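Local coordinates for transcription regulator PadR N-terminal domain-containing protein (Streptococcus mutans, PDB 3L7W) that probably acts as a dimeric PadR-type transcriptional regulator that binds DNA through a winged helix-turn-helix domain, at residues Leu13-Val18 with Ala53-Thr58. Sequence-based numbering, arbitrary orientation.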
loop_
_atom_site.group_PDB
_atom_site.type_symbol
_atom_site.label_atom_id
_atom_site.label_comp_id
_atom_site.label_asym_id
_atom_site.label_seq_id
_atom_site.Cartn_x
_atom_site.Cartn_y
_atom_site.Cartn_z
ATOM N N LEU A 13 2.622 -9.457 -5.188
ATOM C CA LEU A 13 3.634 -10.236 -4.477
ATOM C C LEU A 13 3.672 -11.677 -4.969
ATOM O O LEU A 13 4.732 -12.229 -5.204
ATOM C CB LEU A 13 3.391 -10.193 -2.965
ATOM C CG LEU A 13 3.650 -8.794 -2.367
ATOM C CD1 LEU A 13 3.150 -8.733 -0.949
ATOM C CD2 LEU A 13 5.124 -8.454 -2.411
ATOM N N ILE A 14 2.506 -12.293 -5.102
ATOM C CA ILE A 14 2.454 -13.678 -5.534
ATOM C C ILE A 14 3.120 -13.824 -6.890
ATOM O O ILE A 14 4.029 -14.628 -7.061
ATOM C CB ILE A 14 1.016 -14.176 -5.656
ATOM C CG1 ILE A 14 0.400 -14.345 -4.263
ATOM C CG2 ILE A 14 0.996 -15.484 -6.412
ATOM C CD1 ILE A 14 -1.090 -14.504 -4.279
ATOM N N LEU A 15 2.664 -13.039 -7.857
ATOM C CA LEU A 15 3.245 -13.111 -9.189
ATOM C C LEU A 15 4.737 -12.837 -9.134
ATOM O O LEU A 15 5.520 -13.503 -9.806
ATOM C CB LEU A 15 2.558 -12.122 -10.117
ATOM C CG LEU A 15 1.475 -12.687 -11.037
ATOM C CD1 LEU A 15 0.810 -13.915 -10.451
ATOM C CD2 LEU A 15 0.464 -11.619 -11.413
ATOM N N ALA A 16 5.141 -11.866 -8.316
ATOM C CA ALA A 16 6.547 -11.509 -8.251
ATOM C C ALA A 16 7.326 -12.684 -7.705
ATOM O O ALA A 16 8.395 -13.017 -8.220
ATOM C CB ALA A 16 6.775 -10.266 -7.395
ATOM N N ILE A 17 6.781 -13.310 -6.666
ATOM C CA ILE A 17 7.456 -14.424 -6.010
ATOM C C ILE A 17 7.560 -15.592 -6.980
ATOM O O ILE A 17 8.618 -16.193 -7.148
ATOM C CB ILE A 17 6.695 -14.871 -4.766
ATOM C CG1 ILE A 17 6.786 -13.793 -3.675
ATOM C CG2 ILE A 17 7.254 -16.169 -4.241
ATOM C CD1 ILE A 17 5.886 -14.050 -2.511
ATOM N N VAL A 18 6.447 -15.889 -7.635
ATOM C CA VAL A 18 6.390 -17.005 -8.542
ATOM C C VAL A 18 7.293 -16.750 -9.735
ATOM O O VAL A 18 7.777 -17.689 -10.349
ATOM C CB VAL A 18 4.953 -17.284 -8.974
ATOM C CG1 VAL A 18 4.910 -18.430 -10.002
ATOM C CG2 VAL A 18 4.128 -17.638 -7.741
ATOM N N ALA A 53 -7.364 -16.493 -14.009
ATOM C CA ALA A 53 -7.145 -15.345 -14.872
ATOM C C ALA A 53 -6.020 -15.627 -15.838
ATOM O O ALA A 53 -5.755 -14.833 -16.738
ATOM C CB ALA A 53 -6.827 -14.098 -14.030
ATOM N N GLY A 54 -5.334 -16.743 -15.628
ATOM C CA GLY A 54 -4.328 -17.202 -16.567
ATOM C C GLY A 54 -2.917 -16.761 -16.264
ATOM O O GLY A 54 -1.982 -17.091 -17.001
ATOM N N TYR A 55 -2.737 -16.032 -15.169
ATOM C CA TYR A 55 -1.409 -15.504 -14.849
ATOM C C TYR A 55 -0.529 -16.572 -14.232
ATOM O O TYR A 55 0.694 -16.522 -14.330
ATOM C CB TYR A 55 -1.530 -14.308 -13.908
ATOM C CG TYR A 55 -2.393 -13.212 -14.477
ATOM C CD1 TYR A 55 -2.208 -12.762 -15.781
ATOM C CD2 TYR A 55 -3.392 -12.627 -13.716
ATOM C CE1 TYR A 55 -2.997 -11.748 -16.307
ATOM C CE2 TYR A 55 -4.187 -11.615 -14.234
ATOM C CZ TYR A 55 -3.981 -11.179 -15.524
ATOM O OH TYR A 55 -4.771 -10.171 -16.022
ATOM N N LEU A 56 -1.163 -17.533 -13.572
ATOM C CA LEU A 56 -0.435 -18.663 -13.021
ATOM C C LEU A 56 -0.960 -19.976 -13.621
ATOM O O LEU A 56 -2.162 -20.178 -13.762
ATOM C CB LEU A 56 -0.583 -18.705 -11.502
ATOM C CG LEU A 56 0.036 -17.540 -10.722
ATOM C CD1 LEU A 56 -0.397 -17.610 -9.268
ATOM C CD2 LEU A 56 1.549 -17.563 -10.829
ATOM N N SER A 57 -0.057 -20.873 -13.977
ATOM C CA SER A 57 -0.475 -22.214 -14.306
ATOM C C SER A 57 0.039 -23.016 -13.141
ATOM O O SER A 57 0.916 -22.550 -12.412
ATOM C CB SER A 57 0.135 -22.690 -15.625
ATOM O OG SER A 57 1.535 -22.788 -15.507
ATOM N N THR A 58 -0.507 -24.210 -12.953
ATOM C CA THR A 58 -0.120 -25.050 -11.835
ATOM C C THR A 58 0.178 -26.472 -12.282
ATOM O O THR A 58 -0.360 -26.964 -13.274
ATOM C CB THR A 58 -1.266 -25.172 -10.842
ATOM O OG1 THR A 58 -2.398 -25.705 -11.536
ATOM C CG2 THR A 58 -1.617 -23.810 -10.221
#
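In the winged helix-turn-helix domain of this PadR-type protein, helix 7-20 packs against the entry to the wing, where Leu56 opens the first strand of the hairpin and presents its side chain to Ile14, Leu15 and Val18. Leu56 CD1 meets Ile14 CG2 at 3.8 Å, the two side chains crossing at about a right angle, while Leu56 CD2 lies against the Val18 side chain, nearest to Val18 CG1 at 3.6 Å. The closest branches of Ile14 and Val18, CG2 and CG1, stand anti to their own backbone N (177° for Val18 CG1). They sit one turn apart, on residues joined by the bond from Val18 N to Ile14 O.

Leu15 adds a further contact: its CD1 sits against the fork of Leu56, 3.7 Å from both Leu56 CG and Leu56 CD2, and Leu15 CD2 comes to 4.2 Å from Tyr55 CB. The Leu15 torsions, chi1 -99° and chi2 28°, lie away from the staggered positions. Its side chain also packs against Leu50, Leu73, Leu81 and Leu84. Tyr55 contributes mainly its CB; its ring runs on beyond the contact and stacks with that of His80. Just before it, Gly54, with positive phi, closes helix 40-52 in a Schellman motif and turns the chain into the strand.

No hydrogen bond crosses between 13-18 and 53-58. Their union is purely apolar and relies on the fit of branched side chains, whereas the hydrogen bonds of 53-58 run to other parts of the fold: a backbone bond ties Leu56 to Leu50 of helix 40-52, another ties Ser57 to His72 of strand 66-73, and Thr58 OG1 bonds to Glu51.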